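PDB 1NO7: major capsid protein from Human herpesvirus 1, which forms the hexons and pentons of the icosahedral herpesvirus capsid shell, the fragment here being its protease-resistant upper domain. Local coordinates for residues A[199-213]-A[228-240]. Sequence-based numbering, arbitrary orientation.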
loop_
_atom_site.group_PDB
_atom_site.type_symbol
_atom_site.label_atom_id
_atom_site.label_comp_id
_atom_site.label_asym_id
_atom_site.label_seq_id
_atom_site.Cartn_x
_atom_site.Cartn_y
_atom_site.Cartn_z
ATOM N N VAL A 199 -14.202 -17.661 0.141
ATOM C CA VAL A 199 -13.793 -18.905 0.772
ATOM C C VAL A 199 -13.363 -19.892 -0.306
ATOM O O VAL A 199 -12.423 -20.667 -0.118
ATOM C CB VAL A 199 -14.927 -19.550 1.602
ATOM C CG1 VAL A 199 -14.356 -20.718 2.397
ATOM C CG2 VAL A 199 -15.568 -18.525 2.544
ATOM N N GLN A 200 -14.046 -19.842 -1.447
ATOM C CA GLN A 200 -13.713 -20.737 -2.549
ATOM C C GLN A 200 -12.313 -20.440 -3.121
ATOM O O GLN A 200 -11.442 -21.329 -3.145
ATOM C CB GLN A 200 -14.756 -20.619 -3.665
ATOM C CG GLN A 200 -16.203 -20.824 -3.216
ATOM C CD GLN A 200 -16.980 -21.722 -4.170
ATOM O OE1 GLN A 200 -16.986 -21.501 -5.385
ATOM N NE2 GLN A 200 -17.637 -22.739 -3.620
ATOM N N CYS A 201 -12.109 -19.200 -3.580
ATOM C CA CYS A 201 -10.822 -18.786 -4.149
ATOM C C CYS A 201 -9.683 -19.180 -3.234
ATOM O O CYS A 201 -8.737 -19.872 -3.643
ATOM C CB CYS A 201 -10.760 -17.279 -4.318
ATOM S SG CYS A 201 -12.140 -16.638 -5.230
ATOM N N ILE A 202 -9.772 -18.732 -1.986
ATOM C CA ILE A 202 -8.718 -19.043 -1.045
ATOM C C ILE A 202 -8.450 -20.543 -0.953
ATOM O O ILE A 202 -7.301 -20.974 -1.087
ATOM C CB ILE A 202 -9.037 -18.513 0.348
ATOM C CG1 ILE A 202 -9.249 -16.986 0.281
ATOM C CG2 ILE A 202 -7.910 -18.942 1.306
ATOM C CD1 ILE A 202 -9.543 -16.316 1.631
ATOM N N THR A 203 -9.501 -21.339 -0.733
ATOM C CA THR A 203 -9.304 -22.784 -0.619
ATOM C C THR A 203 -8.756 -23.305 -1.919
ATOM O O THR A 203 -7.798 -24.081 -1.948
ATOM C CB THR A 203 -10.588 -23.533 -0.322
ATOM O OG1 THR A 203 -11.436 -22.753 0.539
ATOM C CG2 THR A 203 -10.237 -24.844 0.377
ATOM N N SER A 204 -9.386 -22.867 -2.998
ATOM C CA SER A 204 -8.969 -23.245 -4.340
ATOM C C SER A 204 -7.442 -23.049 -4.438
ATOM O O SER A 204 -6.666 -24.020 -4.523
ATOM C CB SER A 204 -9.709 -22.354 -5.358
ATOM O OG SER A 204 -9.208 -22.522 -6.676
ATOM N N TYR A 205 -7.026 -21.785 -4.391
ATOM C CA TYR A 205 -5.615 -21.410 -4.480
ATOM C C TYR A 205 -4.741 -22.183 -3.480
ATOM O O TYR A 205 -3.704 -22.747 -3.839
ATOM C CB TYR A 205 -5.474 -19.902 -4.243
ATOM C CG TYR A 205 -4.091 -19.361 -4.514
ATOM C CD1 TYR A 205 -3.472 -19.574 -5.747
ATOM C CD2 TYR A 205 -3.397 -18.629 -3.541
ATOM C CE1 TYR A 205 -2.189 -19.074 -6.016
ATOM C CE2 TYR A 205 -2.106 -18.116 -3.797
ATOM C CZ TYR A 205 -1.513 -18.344 -5.042
ATOM O OH TYR A 205 -0.267 -17.822 -5.319
ATOM N N TRP A 206 -5.171 -22.219 -2.226
ATOM C CA TRP A 206 -4.414 -22.919 -1.200
ATOM C C TRP A 206 -4.130 -24.373 -1.588
ATOM O O TRP A 206 -3.014 -24.892 -1.433
ATOM C CB TRP A 206 -5.172 -22.862 0.129
ATOM C CG TRP A 206 -4.580 -23.746 1.143
ATOM C CD1 TRP A 206 -4.852 -25.072 1.338
ATOM C CD2 TRP A 206 -3.540 -23.408 2.061
ATOM N NE1 TRP A 206 -4.039 -25.583 2.325
ATOM C CE2 TRP A 206 -3.223 -24.581 2.786
ATOM C CE3 TRP A 206 -2.840 -22.230 2.341
ATOM C CZ2 TRP A 206 -2.235 -24.606 3.774
ATOM C CZ3 TRP A 206 -1.854 -22.256 3.324
ATOM C CH2 TRP A 206 -1.563 -23.439 4.029
ATOM N N ASN A 207 -5.135 -25.052 -2.116
ATOM C CA ASN A 207 -4.932 -26.438 -2.483
ATOM C C ASN A 207 -3.969 -26.580 -3.656
ATOM O O ASN A 207 -3.241 -27.573 -3.751
ATOM C CB ASN A 207 -6.274 -27.081 -2.801
ATOM C CG ASN A 207 -7.201 -27.065 -1.615
ATOM O OD1 ASN A 207 -6.904 -27.662 -0.574
ATOM N ND2 ASN A 207 -8.318 -26.363 -1.749
ATOM N N ASN A 208 -3.956 -25.583 -4.537
ATOM C CA ASN A 208 -3.083 -25.610 -5.710
ATOM C C ASN A 208 -1.623 -25.360 -5.347
ATOM O O ASN A 208 -0.716 -25.966 -5.927
ATOM C CB ASN A 208 -3.527 -24.549 -6.709
ATOM C CG ASN A 208 -4.957 -24.721 -7.124
ATOM O OD1 ASN A 208 -5.606 -23.776 -7.562
ATOM N ND2 ASN A 208 -5.459 -25.940 -6.996
ATOM N N THR A 209 -1.412 -24.460 -4.390
ATOM C CA THR A 209 -0.078 -24.073 -3.928
ATOM C C THR A 209 -0.263 -23.443 -2.571
ATOM O O THR A 209 -0.808 -22.345 -2.477
ATOM C CB THR A 209 0.532 -22.999 -4.831
ATOM O OG1 THR A 209 -0.487 -22.039 -5.176
ATOM C CG2 THR A 209 1.131 -23.624 -6.091
ATOM N N ARG A 210 0.205 -24.117 -1.529
ATOM C CA ARG A 210 0.030 -23.610 -0.170
ATOM C C ARG A 210 0.431 -22.129 -0.076
ATOM O O ARG A 210 1.548 -21.814 0.320
ATOM C CB ARG A 210 0.859 -24.476 0.773
ATOM C CG ARG A 210 0.877 -25.929 0.316
ATOM C CD ARG A 210 1.546 -26.868 1.306
ATOM N NE ARG A 210 0.795 -27.005 2.552
ATOM C CZ ARG A 210 -0.515 -27.227 2.621
ATOM N NH1 ARG A 210 -1.240 -27.336 1.512
ATOM N NH2 ARG A 210 -1.102 -27.355 3.806
ATOM N N CYS A 211 -0.490 -21.227 -0.434
ATOM C CA CYS A 211 -0.234 -19.776 -0.421
ATOM C C CYS A 211 -1.438 -18.941 -0.005
ATOM O O CYS A 211 -2.544 -19.106 -0.530
ATOM C CB CYS A 211 0.187 -19.297 -1.802
ATOM S SG CYS A 211 1.588 -20.186 -2.450
ATOM N N ALA A 212 -1.216 -18.021 0.925
ATOM C CA ALA A 212 -2.289 -17.162 1.401
ATOM C C ALA A 212 -2.881 -16.431 0.207
ATOM O O ALA A 212 -2.162 -15.799 -0.569
ATOM C CB ALA A 212 -1.751 -16.180 2.398
ATOM N N ALA A 213 -4.197 -16.539 0.069
ATOM C CA ALA A 213 -4.926 -15.923 -1.028
ATOM C C ALA A 213 -4.791 -14.406 -1.190
ATOM O O ALA A 213 -4.246 -13.962 -2.196
ATOM C CB ALA A 213 -6.392 -16.301 -0.938
ATOM N N LEU A 228 -14.118 -16.301 8.519
ATOM C CA LEU A 228 -14.402 -17.580 7.815
ATOM C C LEU A 228 -13.717 -18.590 8.720
ATOM O O LEU A 228 -12.895 -19.396 8.282
ATOM C CB LEU A 228 -13.354 -17.323 6.659
ATOM C CG LEU A 228 -13.418 -16.092 5.741
ATOM C CD1 LEU A 228 -12.546 -16.397 4.528
ATOM C CD2 LEU A 228 -14.838 -15.755 5.284
ATOM N N GLY A 229 -14.244 -18.652 10.031
ATOM C CA GLY A 229 -13.633 -19.466 11.066
ATOM C C GLY A 229 -13.373 -20.881 10.586
ATOM O O GLY A 229 -12.260 -21.220 10.168
ATOM N N GLY A 230 -14.408 -21.711 10.643
ATOM C CA GLY A 230 -14.266 -23.082 10.202
ATOM C C GLY A 230 -14.581 -23.233 8.727
ATOM O O GLY A 230 -15.063 -24.287 8.302
ATOM N N ASP A 231 -14.314 -22.190 7.941
ATOM C CA ASP A 231 -14.582 -22.243 6.510
ATOM C C ASP A 231 -13.361 -22.558 5.643
ATOM O O ASP A 231 -13.505 -22.998 4.498
ATOM C CB ASP A 231 -15.243 -20.948 6.042
ATOM C CG ASP A 231 -16.583 -20.715 6.713
ATOM O OD1 ASP A 231 -17.439 -20.000 6.134
ATOM O OD2 ASP A 231 -16.774 -21.248 7.830
ATOM N N LEU A 232 -12.161 -22.330 6.171
ATOM C CA LEU A 232 -10.956 -22.644 5.407
ATOM C C LEU A 232 -10.218 -23.762 6.115
ATOM O O LEU A 232 -10.304 -23.896 7.336
ATOM C CB LEU A 232 -10.028 -21.426 5.276
ATOM C CG LEU A 232 -10.621 -20.206 4.571
ATOM C CD1 LEU A 232 -11.535 -19.483 5.540
ATOM C CD2 LEU A 232 -9.519 -19.275 4.101
ATOM N N PRO A 233 -9.491 -24.588 5.352
ATOM C CA PRO A 233 -8.717 -25.712 5.897
ATOM C C PRO A 233 -7.895 -25.245 7.106
ATOM O O PRO A 233 -7.430 -24.096 7.148
ATOM C CB PRO A 233 -7.827 -26.116 4.723
ATOM C CG PRO A 233 -8.690 -25.811 3.531
ATOM C CD PRO A 233 -9.306 -24.471 3.894
ATOM N N GLU A 234 -7.706 -26.126 8.083
ATOM C CA GLU A 234 -6.958 -25.756 9.282
ATOM C C GLU A 234 -5.608 -25.129 8.951
ATOM O O GLU A 234 -5.425 -23.911 9.091
ATOM C CB GLU A 234 -6.749 -26.975 10.187
ATOM C CG GLU A 234 -5.907 -26.666 11.412
ATOM C CD GLU A 234 -6.323 -25.366 12.077
ATOM O OE1 GLU A 234 -7.471 -25.284 12.554
ATOM O OE2 GLU A 234 -5.504 -24.423 12.113
ATOM N N GLU A 235 -4.678 -25.975 8.508
ATOM C CA GLU A 235 -3.325 -25.558 8.154
ATOM C C GLU A 235 -3.318 -24.204 7.451
ATOM O O GLU A 235 -2.372 -23.418 7.578
ATOM C CB GLU A 235 -2.675 -26.610 7.254
ATOM C CG GLU A 235 -2.697 -28.016 7.833
ATOM C CD GLU A 235 -2.043 -29.038 6.921
ATOM O OE1 GLU A 235 -2.418 -29.096 5.731
ATOM O OE2 GLU A 235 -1.159 -29.789 7.391
ATOM N N CYS A 236 -4.388 -23.930 6.722
ATOM C CA CYS A 236 -4.495 -22.686 5.991
ATOM C C CYS A 236 -4.984 -21.492 6.814
ATOM O O CYS A 236 -4.384 -20.411 6.740
ATOM C CB CYS A 236 -5.404 -22.877 4.773
ATOM S SG CYS A 236 -5.994 -21.322 4.071
ATOM N N MET A 237 -6.066 -21.645 7.581
ATOM C CA MET A 237 -6.535 -20.491 8.351
ATOM C C MET A 237 -5.394 -20.053 9.220
ATOM O O MET A 237 -5.222 -18.860 9.460
ATOM C CB MET A 237 -7.725 -20.806 9.252
ATOM C CG MET A 237 -8.170 -19.571 10.064
ATOM S SD MET A 237 -8.826 -18.179 9.047
ATOM C CE MET A 237 -9.874 -17.319 10.269
ATOM N N ALA A 238 -4.624 -21.041 9.686
ATOM C CA ALA A 238 -3.453 -20.804 10.534
ATOM C C ALA A 238 -2.726 -19.571 10.008
ATOM O O ALA A 238 -2.665 -18.530 10.675
ATOM C CB ALA A 238 -2.519 -22.020 10.492
ATOM N N VAL A 239 -2.192 -19.701 8.795
ATOM C CA VAL A 239 -1.480 -18.616 8.146
ATOM C C VAL A 239 -2.139 -17.266 8.377
ATOM O O VAL A 239 -1.594 -16.406 9.072
ATOM C CB VAL A 239 -1.378 -18.854 6.636
ATOM C CG1 VAL A 239 -0.899 -17.591 5.943
ATOM C CG2 VAL A 239 -0.417 -20.022 6.360
ATOM N N TYR A 240 -3.307 -17.062 7.785
ATOM C CA TYR A 240 -4.005 -15.785 7.950
ATOM C C TYR A 240 -4.019 -15.234 9.384
ATOM O O TYR A 240 -3.902 -14.014 9.588
ATOM C CB TYR A 240 -5.442 -15.907 7.441
ATOM C CG TYR A 240 -5.503 -15.869 5.949
ATOM C CD1 TYR A 240 -5.362 -17.037 5.181
ATOM C CD2 TYR A 240 -5.624 -14.652 5.299
ATOM C CE1 TYR A 240 -5.335 -16.973 3.789
ATOM C CE2 TYR A 240 -5.599 -14.575 3.932
ATOM C CZ TYR A 240 -5.451 -15.726 3.173
ATOM O OH TYR A 240 -5.381 -15.572 1.805
#
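Trp206 and Cys236 join two helices of the VP5 upper domain, 195-208 and 234-256, whose short segments cross steeply at 108°. With CG anti to the backbone N (chi1 170°), the Trp206 indole is sent toward helix 234-256, and its face, set by chi2, receives Cys236 CB, 3.4 Å from the centroid of the six-membered ring, in a CH-pi contact. Cys236 SG approaches the same ring obliquely at 4.2 Å from that centroid, while Arg210 CA lies over the rim of the opposite face. Beyond it, Arg210 NH2 forms a salt bridge with Glu235 OE1 (2.9 Å), guanidinium and carboxylate planes turned 58° apart; both residues are exposed and Glu235 is poorly ordered. Along helix 195-208 the packing is apolar: Thr203 CG2 rests on Pro233 CG at 3.6 Å, Pro233 being the N-cap residue of helix 234-256. Ile202 packs its CG2 against Leu232 CD2 and meets Leu228 tip to tip, CD1 to CD1 at 4.2 Å. Ala212 CB touches Val239 CG1 at 3.9 Å. The Tyr240 hydroxyl is hydrogen-bonded to Phe214 N, though it sits too close to Ala213 for its exact position to be trusted; Ile202 and Tyr240 both reach Val224 of the intervening helix 218-226, and Val239 packs on helix 158-169.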